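Local coordinates for sugar-binding transport ATP-binding protein (Pyrococcus horikoshii, PDB 1V43), which probably binds and hydrolyses ATP to power sugar uptake, as the nucleotide-binding subunit of an ABC transporter, at residues A[127-132]-A[181-186]; A[165-170]-A[202-207]; A[12-17]-A[51-56]. All blocks are in the same frame, centred on the assembly; numbering follows the deposited sequence.

Contact 1 (A[127-132]-A[181-186]); sequences ELLQIE and RAEIKK
Glu183 reaches from helix 174-191 to the turn that ends helix 115-128, and there its carboxylate meets Leu129 and Gln130. Its CG lies anti to the backbone N (chi1 179°) and the chain then bends at the next bond, presenting OE2 as the leading atom. OE2 comes to 4.0 Å from Leu129 CD1, while the carbonyl oxygen of Leu128 lies 4.1 Å from the same OE2. On the other flank Gln130 OE1 stands 3.5 Å from Glu183 OE2, with the amide and carboxylate planes 32° apart; oxygen faces oxygen, and no hydrogen bond joins the two segments. The turn itself is a Schellman motif: Gln130 takes a positive phi of 58°, and its N returns 3.0 Å to Glu127 O, which brings CB of Gln130 round to face Glu183. In the helical part of the ABC cassette this turn is also held by Arg149, whose guanidinium donates to both Leu129 O and Gln130 O from the helix that follows the LSGGQ signature sequence. Leu129 is buried, its side chain packing also on Val152, Ala153 and Leu187. Further along helix 174-191, Lys186 NZ forms a salt bridge with Asp315 of the second subunit.

Contact 2 (A[165-170]-A[202-207]); sequences MDEPLS and QVEAMT
A single water joins Glu167 and Glu204, two carboxylates that face each other at the end of the Walker B strand of this P-loop ATPase. Glu167 OE1 and Glu204 OE2 are 3.9 Å apart, with the carboxylate planes turned 59° against each other. The water sits beside both, donating to Glu167 OE1 at 3.0 Å and to Glu204 OE2 at 2.7 Å, and it accepts from Leu169 N at 2.8 Å. Both its hydrogens are thus used in bridging the two carboxylates. Leu169 supplies the apolar side: its CD2 rests 3.9 Å from Glu204 OE1.

Glu204 gets there from the first turn of helix 202-208 with CG opposite the backbone N (chi1 -176°) and the chain extended beyond it. Its OE1 forms salt bridges with Arg177 and Arg181 of helix 174-191, and its OE2 also bonds to Tyr197 OH; the two arginines probably keep this buried carboxylate ionised. With an alanine in place of Glu204, both guanidinium groups would probably lose their shared partner and the water one of its two acceptors.

Glu167 is fixed from strand 194-199 and the residue after it, through Thr199 OG1 to OE1 and the backbone N of His200 to OE2. Its side chain lies about 5 Å from that of Lys50, an ATP-binding residue, so this arrangement borders the nucleotide site. A type I turn from Glu167 to Ser170 brings Leu169 N round to the water. Further along the helix, Thr207 OG1 donates to Val203 O at 2.6 Å, from the opposite face of that carbonyl to Thr207 N.

Contact 3 (A[12-17]-A[51-56]); sequences VKLENL and TTTLRM
Met56 N donates to Thr52 O at 2.9 Å, an ordinary helical bond that sets the backbone from which the Met56 side chain leans on Leu17. The two side chains meet tip to tip: Leu17 CD1 is 3.7 Å from Met56 CE and 4.0 Å from Met56 SD, while the other branch, Leu17 CD2, lies 4.1 Å from that sulfur. The final bend of the methionine (chi3 -81°) swings its methyl group to the side where CD1 waits. Pro63 adds to the same apolar cluster, touching both Leu17 and Met56.

One turn nearer the start of helix 50-58, Thr53 divides its two branches. Its OG1 is hydrogen-bonded to Gly49 O, back in the phosphate-binding loop, whereas CG2 lies anti to the backbone N and faces the strand. There it meets Leu14 CD1 at 3.8 Å. The hydroxyl is satisfied by Gly49 O, one turn back in the chain, which leaves the methyl as the branch that meets Leu14. Val27 and Leu30 of strand 24-34 extend that apolar surface around Thr53.

Leu14 and Leu17, three residues apart, would normally lie on opposite faces of a regular strand. Here both point at the helix, because Asn16 and Leu17 together face Leu30 in a G1 beta bulge, with Asn16 at a positive phi of 38°. The bulged strand belongs to the antiparallel sheet of the ABC cassette, and the helix it packs on carries Thr51 and Thr52 of the ATP site: the Walker A helix that follows a P-loop.

How the contacts relate
All three contacts lie in the ABC cassette, contact 3 closing first along the chain, while contacts 1 and 2 cross, their segments alternating. Contact 2 occupies the middle, its centre about 16 Å from that of contact 1 and about 18 Å from that of contact 3; contacts 1 and 3, centres about 27 Å apart, do not touch. Strand 162-166 is followed, after a loop, by helix 174-191, where Arg181 and Ile184 meet Glu204, Met165 and Leu169. On the other side Asp166 and Met165 pack on Thr51 and Leu54. The Walker B strand thus lies between the Walker A helix and helix 174-191; contact 1 leads on to the helical part, at residues 127-132. Contacts 1 and 2 also touch the second subunit.

Contact 1 (A[127-132]-A[181-186])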
loop_
_atom_site.group_PDB
_atom_site.type_symbol
_atom_site.label_atom_id
_atom_site.label_comp_id
_atom_site.label_asym_id
_atom_site.label_seq_id
_atom_site.Cartn_x
_atom_site.Cartn_y
_atom_site.Cartn_z
ATOM N N GLU A 127 -23.864 21.047 4.019
ATOM C CA GLU A 127 -24.741 19.979 3.565
ATOM C C GLU A 127 -23.988 19.100 2.555
ATOM O O GLU A 127 -24.072 17.870 2.609
ATOM C CB GLU A 127 -26.014 20.571 2.942
ATOM C CG GLU A 127 -27.089 19.550 2.537
ATOM C CD GLU A 127 -26.678 18.683 1.336
ATOM O OE1 GLU A 127 -26.109 19.233 0.362
ATOM O OE2 GLU A 127 -26.937 17.457 1.360
ATOM N N LEU A 128 -23.238 19.735 1.655
ATOM C CA LEU A 128 -22.468 19.027 0.637
ATOM C C LEU A 128 -21.440 18.081 1.238
ATOM O O LEU A 128 -21.175 17.026 0.682
ATOM C CB LEU A 128 -21.764 20.017 -0.297
ATOM C CG LEU A 128 -22.685 20.605 -1.363
ATOM C CD1 LEU A 128 -21.997 21.721 -2.102
ATOM C CD2 LEU A 128 -23.100 19.502 -2.312
ATOM N N LEU A 129 -20.861 18.462 2.372
ATOM C CA LEU A 129 -19.881 17.613 3.032
ATOM C C LEU A 129 -20.524 16.725 4.111
ATOM O O LEU A 129 -19.839 15.967 4.793
ATOM C CB LEU A 129 -18.782 18.484 3.642
ATOM C CG LEU A 129 -17.586 18.921 2.773
ATOM C CD1 LEU A 129 -16.799 17.685 2.369
ATOM C CD2 LEU A 129 -18.050 19.712 1.545
ATOM N N GLN A 130 -21.845 16.819 4.257
ATOM C CA GLN A 130 -22.572 16.042 5.257
ATOM C C GLN A 130 -22.054 16.315 6.666
ATOM O O GLN A 130 -21.883 15.401 7.471
ATOM C CB GLN A 130 -22.476 14.541 4.941
ATOM C CG GLN A 130 -23.301 14.118 3.734
ATOM C CD GLN A 130 -22.634 13.007 2.937
ATOM O OE1 GLN A 130 -21.519 13.175 2.428
ATOM N NE2 GLN A 130 -23.312 11.864 2.823
ATOM N N ILE A 131 -21.784 17.578 6.960
ATOM C CA ILE A 131 -21.315 17.939 8.290
ATOM C C ILE A 131 -22.237 18.980 8.925
ATOM O O ILE A 131 -21.841 19.651 9.869
ATOM C CB ILE A 131 -19.877 18.509 8.248
ATOM C CG1 ILE A 131 -19.785 19.596 7.175
ATOM C CG2 ILE A 131 -18.862 17.387 7.989
ATOM C CD1 ILE A 131 -18.524 20.426 7.249
ATOM N N GLU A 132 -23.463 19.115 8.419
ATOM C CA GLU A 132 -24.401 20.110 8.966
ATOM C C GLU A 132 -24.629 19.968 10.465
ATOM O O GLU A 132 -24.899 20.954 11.141
ATOM C CB GLU A 132 -25.777 20.043 8.292
ATOM C CG GLU A 132 -25.783 19.587 6.853
ATOM C CD GLU A 132 -26.098 18.098 6.712
ATOM O OE1 GLU A 132 -25.238 17.240 7.042
ATOM O OE2 GLU A 132 -27.228 17.793 6.277
ATOM N N ARG A 181 -10.855 9.868 -0.406
ATOM C CA ARG A 181 -10.719 9.895 -1.866
ATOM C C ARG A 181 -12.104 9.864 -2.483
ATOM O O ARG A 181 -12.449 10.717 -3.300
ATOM C CB ARG A 181 -9.929 8.690 -2.369
ATOM C CG ARG A 181 -8.449 8.749 -2.055
ATOM C CD ARG A 181 -7.768 7.446 -2.358
ATOM N NE ARG A 181 -6.406 7.441 -1.847
ATOM C CZ ARG A 181 -5.713 6.332 -1.620
ATOM N NH1 ARG A 181 -6.265 5.145 -1.863
ATOM N NH2 ARG A 181 -4.482 6.403 -1.133
ATOM N N ALA A 182 -12.902 8.882 -2.073
ATOM C CA ALA A 182 -14.259 8.741 -2.578
ATOM C C ALA A 182 -15.088 9.980 -2.273
ATOM O O ALA A 182 -15.814 10.475 -3.133
ATOM C CB ALA A 182 -14.923 7.506 -1.973
ATOM N N GLU A 183 -15.007 10.463 -1.039
ATOM C CA GLU A 183 -15.753 11.652 -0.635
ATOM C C GLU A 183 -15.397 12.849 -1.540
ATOM O O GLU A 183 -16.262 13.466 -2.134
ATOM C CB GLU A 183 -15.420 11.975 0.823
ATOM C CG GLU A 183 -16.110 13.200 1.387
ATOM C CD GLU A 183 -17.614 13.083 1.367
ATOM O OE1 GLU A 183 -18.118 11.937 1.302
ATOM O OE2 GLU A 183 -18.295 14.134 1.428
ATOM N N ILE A 184 -14.110 13.151 -1.667
ATOM C CA ILE A 184 -13.679 14.263 -2.502
ATOM C C ILE A 184 -14.093 14.108 -3.983
ATOM O O ILE A 184 -14.650 15.043 -4.570
ATOM C CB ILE A 184 -12.155 14.480 -2.349
ATOM C CG1 ILE A 184 -11.889 15.126 -0.982
ATOM C CG2 ILE A 184 -11.596 15.356 -3.497
ATOM C CD1 ILE A 184 -10.439 15.071 -0.521
ATOM N N LYS A 185 -13.872 12.926 -4.557
ATOM C CA LYS A 185 -14.220 12.665 -5.948
ATOM C C LYS A 185 -15.721 12.837 -6.218
ATOM O O LYS A 185 -16.117 13.517 -7.171
ATOM C CB LYS A 185 -13.753 11.257 -6.360
ATOM C CG LYS A 185 -13.972 10.927 -7.852
ATOM C CD LYS A 185 -13.660 12.132 -8.748
ATOM C CE LYS A 185 -13.931 11.864 -10.217
ATOM N NZ LYS A 185 -12.794 11.196 -10.889
ATOM N N LYS A 186 -16.566 12.243 -5.379
ATOM C CA LYS A 186 -18.010 12.386 -5.568
ATOM C C LYS A 186 -18.457 13.836 -5.454
ATOM O O LYS A 186 -19.321 14.281 -6.199
ATOM C CB LYS A 186 -18.777 11.567 -4.545
ATOM C CG LYS A 186 -18.682 10.067 -4.702
ATOM C CD LYS A 186 -19.475 9.488 -3.546
ATOM C CE LYS A 186 -19.453 7.994 -3.479
ATOM N NZ LYS A 186 -20.149 7.596 -2.215
#

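Contact 2 (A[165-170]-A[202-207])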
loop_
_atom_site.group_PDB
_atom_site.type_symbol
_atom_site.label_atom_id
_atom_site.label_comp_id
_atom_site.label_asym_id
_atom_site.label_seq_id
_atom_site.Cartn_x
_atom_site.Cartn_y
_atom_site.Cartn_z
ATOM N N MET A 165 -5.612 21.183 -5.073
ATOM C CA MET A 165 -5.292 20.390 -3.892
ATOM C C MET A 165 -3.912 19.780 -3.999
ATOM O O MET A 165 -3.579 19.167 -5.014
ATOM C CB MET A 165 -6.325 19.275 -3.679
ATOM C CG MET A 165 -7.777 19.747 -3.716
ATOM S SD MET A 165 -8.859 18.511 -2.957
ATOM C CE MET A 165 -10.439 18.965 -3.590
ATOM N N ASP A 166 -3.119 19.956 -2.940
ATOM C CA ASP A 166 -1.763 19.426 -2.890
ATOM C C ASP A 166 -1.663 18.345 -1.811
ATOM O O ASP A 166 -1.665 18.657 -0.618
ATOM C CB ASP A 166 -0.767 20.546 -2.577
ATOM C CG ASP A 166 0.675 20.142 -2.858
ATOM O OD1 ASP A 166 1.035 18.978 -2.590
ATOM O OD2 ASP A 166 1.455 20.991 -3.346
ATOM N N GLU A 167 -1.596 17.085 -2.240
ATOM C CA GLU A 167 -1.468 15.936 -1.342
ATOM C C GLU A 167 -2.223 16.205 -0.034
ATOM O O GLU A 167 -1.654 16.127 1.049
ATOM C CB GLU A 167 0.021 15.707 -1.052
ATOM C CG GLU A 167 0.407 14.308 -0.607
ATOM C CD GLU A 167 0.457 13.311 -1.762
ATOM O OE1 GLU A 167 -0.484 12.507 -1.901
ATOM O OE2 GLU A 167 1.440 13.340 -2.534
ATOM N N PRO A 168 -3.525 16.486 -0.127
ATOM C CA PRO A 168 -4.396 16.787 1.016
ATOM C C PRO A 168 -4.601 15.646 1.991
ATOM O O PRO A 168 -5.027 15.865 3.118
ATOM C CB PRO A 168 -5.735 17.162 0.357
ATOM C CG PRO A 168 -5.445 17.204 -1.127
ATOM C CD PRO A 168 -4.336 16.233 -1.324
ATOM N N LEU A 169 -4.299 14.431 1.554
ATOM C CA LEU A 169 -4.539 13.257 2.378
ATOM C C LEU A 169 -3.313 12.489 2.871
ATOM O O LEU A 169 -3.456 11.394 3.407
ATOM C CB LEU A 169 -5.433 12.304 1.583
ATOM C CG LEU A 169 -6.959 12.470 1.489
ATOM C CD1 LEU A 169 -7.437 13.875 1.790
ATOM C CD2 LEU A 169 -7.373 12.029 0.112
ATOM N N SER A 170 -2.124 13.055 2.695
ATOM C CA SER A 170 -0.882 12.384 3.082
ATOM C C SER A 170 -0.783 11.831 4.507
ATOM O O SER A 170 -0.130 10.807 4.725
ATOM C CB SER A 170 0.322 13.303 2.815
ATOM O OG SER A 170 0.249 14.491 3.583
ATOM N N GLN A 202 0.261 6.783 -6.813
ATOM C CA GLN A 202 -0.401 6.245 -8.001
ATOM C C GLN A 202 -1.797 5.650 -7.746
ATOM O O GLN A 202 -2.705 5.875 -8.540
ATOM C CB GLN A 202 0.514 5.224 -8.709
ATOM C CG GLN A 202 0.951 4.018 -7.864
ATOM C CD GLN A 202 0.088 2.782 -8.082
ATOM O OE1 GLN A 202 -0.682 2.696 -9.039
ATOM N NE2 GLN A 202 0.230 1.806 -7.197
ATOM N N VAL A 203 -1.989 4.906 -6.657
ATOM C CA VAL A 203 -3.326 4.357 -6.388
ATOM C C VAL A 203 -4.354 5.480 -6.202
ATOM O O VAL A 203 -5.487 5.382 -6.681
ATOM C CB VAL A 203 -3.362 3.454 -5.132
ATOM C CG1 VAL A 203 -4.817 3.193 -4.717
ATOM C CG2 VAL A 203 -2.655 2.109 -5.427
ATOM N N GLU A 204 -3.958 6.546 -5.511
ATOM C CA GLU A 204 -4.859 7.677 -5.273
ATOM C C GLU A 204 -5.152 8.361 -6.609
ATOM O O GLU A 204 -6.286 8.722 -6.902
ATOM C CB GLU A 204 -4.212 8.666 -4.297
ATOM C CG GLU A 204 -5.089 9.853 -3.876
ATOM C CD GLU A 204 -4.633 10.449 -2.541
ATOM O OE1 GLU A 204 -4.652 9.706 -1.540
ATOM O OE2 GLU A 204 -4.261 11.643 -2.487
ATOM N N ALA A 205 -4.121 8.519 -7.424
ATOM C CA ALA A 205 -4.295 9.142 -8.726
ATOM C C ALA A 205 -5.315 8.356 -9.570
ATOM O O ALA A 205 -6.246 8.934 -10.104
ATOM C CB ALA A 205 -2.952 9.229 -9.436
ATOM N N MET A 206 -5.140 7.039 -9.666
ATOM C CA MET A 206 -6.043 6.187 -10.436
ATOM C C MET A 206 -7.467 6.230 -9.905
ATOM O O MET A 206 -8.429 6.068 -10.649
ATOM C CB MET A 206 -5.545 4.741 -10.414
ATOM C CG MET A 206 -4.278 4.492 -11.230
ATOM S SD MET A 206 -4.617 4.593 -12.988
ATOM C CE MET A 206 -5.244 2.955 -13.307
ATOM N N THR A 207 -7.595 6.445 -8.603
ATOM C CA THR A 207 -8.897 6.502 -7.942
ATOM C C THR A 207 -9.631 7.806 -8.177
ATOM O O THR A 207 -10.856 7.828 -8.323
ATOM C CB THR A 207 -8.772 6.392 -6.416
ATOM O OG1 THR A 207 -8.036 5.212 -6.069
ATOM C CG2 THR A 207 -10.147 6.366 -5.786
HETATM O O HOH W 1 -3.035 13.002 -0.438
#

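Contact 3 (A[12-17]-A[51-56])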
loop_
_atom_site.group_PDB
_atom_site.type_symbol
_atom_site.label_atom_id
_atom_site.label_comp_id
_atom_site.label_asym_id
_atom_site.label_seq_id
_atom_site.Cartn_x
_atom_site.Cartn_y
_atom_site.Cartn_z
ATOM N N VAL A 12 -8.873 25.372 -18.049
ATOM C CA VAL A 12 -7.583 25.948 -17.695
ATOM C C VAL A 12 -6.500 25.550 -18.700
ATOM O O VAL A 12 -6.297 24.360 -18.979
ATOM C CB VAL A 12 -7.133 25.492 -16.283
ATOM C CG1 VAL A 12 -5.742 26.034 -15.979
ATOM C CG2 VAL A 12 -8.107 26.003 -15.249
ATOM N N LYS A 13 -5.812 26.548 -19.242
ATOM C CA LYS A 13 -4.741 26.301 -20.215
ATOM C C LYS A 13 -3.394 26.724 -19.671
ATOM O O LYS A 13 -3.239 27.839 -19.178
ATOM C CB LYS A 13 -4.948 27.103 -21.500
ATOM C CG LYS A 13 -6.144 26.788 -22.358
ATOM C CD LYS A 13 -6.124 27.763 -23.531
ATOM C CE LYS A 13 -7.409 27.759 -24.330
ATOM N NZ LYS A 13 -8.548 28.168 -23.486
ATOM N N LEU A 14 -2.415 25.837 -19.762
ATOM C CA LEU A 14 -1.069 26.185 -19.339
ATOM C C LEU A 14 -0.296 26.197 -20.669
ATOM O O LEU A 14 -0.246 25.185 -21.360
ATOM C CB LEU A 14 -0.517 25.126 -18.375
ATOM C CG LEU A 14 -1.344 24.767 -17.121
ATOM C CD1 LEU A 14 -0.546 23.748 -16.289
ATOM C CD2 LEU A 14 -1.637 26.004 -16.280
ATOM N N GLU A 15 0.281 27.340 -21.038
ATOM C CA GLU A 15 0.998 27.434 -22.320
ATOM C C GLU A 15 2.474 27.622 -22.176
ATOM O O GLU A 15 2.915 28.607 -21.586
ATOM C CB GLU A 15 0.522 28.610 -23.166
ATOM C CG GLU A 15 -0.935 28.681 -23.489
ATOM C CD GLU A 15 -1.182 29.573 -24.701
ATOM O OE1 GLU A 15 -0.507 30.624 -24.843
ATOM O OE2 GLU A 15 -2.055 29.216 -25.508
ATOM N N ASN A 16 3.234 26.694 -22.746
ATOM C CA ASN A 16 4.690 26.751 -22.702
ATOM C C ASN A 16 5.157 27.256 -21.355
ATOM O O ASN A 16 6.001 28.147 -21.275
ATOM C CB ASN A 16 5.213 27.670 -23.812
ATOM C CG ASN A 16 6.727 27.598 -23.962
ATOM O OD1 ASN A 16 7.486 28.097 -23.116
ATOM N ND2 ASN A 16 7.175 26.958 -25.033
ATOM N N LEU A 17 4.589 26.690 -20.295
ATOM C CA LEU A 17 4.929 27.075 -18.930
ATOM C C LEU A 17 6.273 26.500 -18.522
ATOM O O LEU A 17 6.489 25.284 -18.580
ATOM C CB LEU A 17 3.882 26.555 -17.935
ATOM C CG LEU A 17 2.929 27.463 -17.160
ATOM C CD1 LEU A 17 2.530 26.739 -15.869
ATOM C CD2 LEU A 17 3.572 28.794 -16.838
ATOM N N THR A 51 4.208 20.064 -7.926
ATOM C CA THR A 51 3.879 21.051 -6.914
ATOM C C THR A 51 4.163 22.463 -7.410
ATOM O O THR A 51 3.370 23.384 -7.171
ATOM C CB THR A 51 4.651 20.774 -5.624
ATOM O OG1 THR A 51 4.299 19.471 -5.146
ATOM C CG2 THR A 51 4.308 21.810 -4.553
ATOM N N THR A 52 5.284 22.637 -8.112
ATOM C CA THR A 52 5.638 23.948 -8.638
ATOM C C THR A 52 4.538 24.404 -9.591
ATOM O O THR A 52 4.135 25.562 -9.559
ATOM C CB THR A 52 6.987 23.934 -9.398
ATOM O OG1 THR A 52 8.040 23.529 -8.510
ATOM C CG2 THR A 52 7.291 25.327 -9.943
ATOM N N THR A 53 4.060 23.487 -10.432
ATOM C CA THR A 53 2.981 23.783 -11.374
ATOM C C THR A 53 1.717 24.219 -10.616
ATOM O O THR A 53 1.106 25.228 -10.962
ATOM C CB THR A 53 2.646 22.553 -12.252
ATOM O OG1 THR A 53 3.810 22.166 -12.995
ATOM C CG2 THR A 53 1.504 22.866 -13.227
ATOM N N LEU A 54 1.332 23.477 -9.580
ATOM C CA LEU A 54 0.145 23.856 -8.816
ATOM C C LEU A 54 0.299 25.275 -8.258
ATOM O O LEU A 54 -0.633 26.074 -8.336
ATOM C CB LEU A 54 -0.112 22.890 -7.657
ATOM C CG LEU A 54 -1.527 22.966 -7.068
ATOM C CD1 LEU A 54 -2.503 22.391 -8.077
ATOM C CD2 LEU A 54 -1.615 22.183 -5.765
ATOM N N ARG A 55 1.479 25.577 -7.716
ATOM C CA ARG A 55 1.767 26.889 -7.144
ATOM C C ARG A 55 1.705 28.003 -8.192
ATOM O O ARG A 55 1.266 29.105 -7.889
ATOM C CB ARG A 55 3.135 26.869 -6.435
ATOM C CG ARG A 55 3.123 26.038 -5.145
ATOM C CD ARG A 55 4.499 25.896 -4.499
ATOM N NE ARG A 55 5.140 27.184 -4.229
ATOM C CZ ARG A 55 4.835 28.000 -3.221
ATOM N NH1 ARG A 55 3.885 27.689 -2.345
ATOM N NH2 ARG A 55 5.494 29.141 -3.089
ATOM N N MET A 56 2.138 27.727 -9.419
ATOM C CA MET A 56 2.048 28.733 -10.469
ATOM C C MET A 56 0.565 28.926 -10.818
ATOM O O MET A 56 0.110 30.047 -11.059
ATOM C CB MET A 56 2.818 28.307 -11.726
ATOM C CG MET A 56 4.339 28.362 -11.592
ATOM S SD MET A 56 5.202 28.103 -13.169
ATOM C CE MET A 56 5.170 26.301 -13.300
#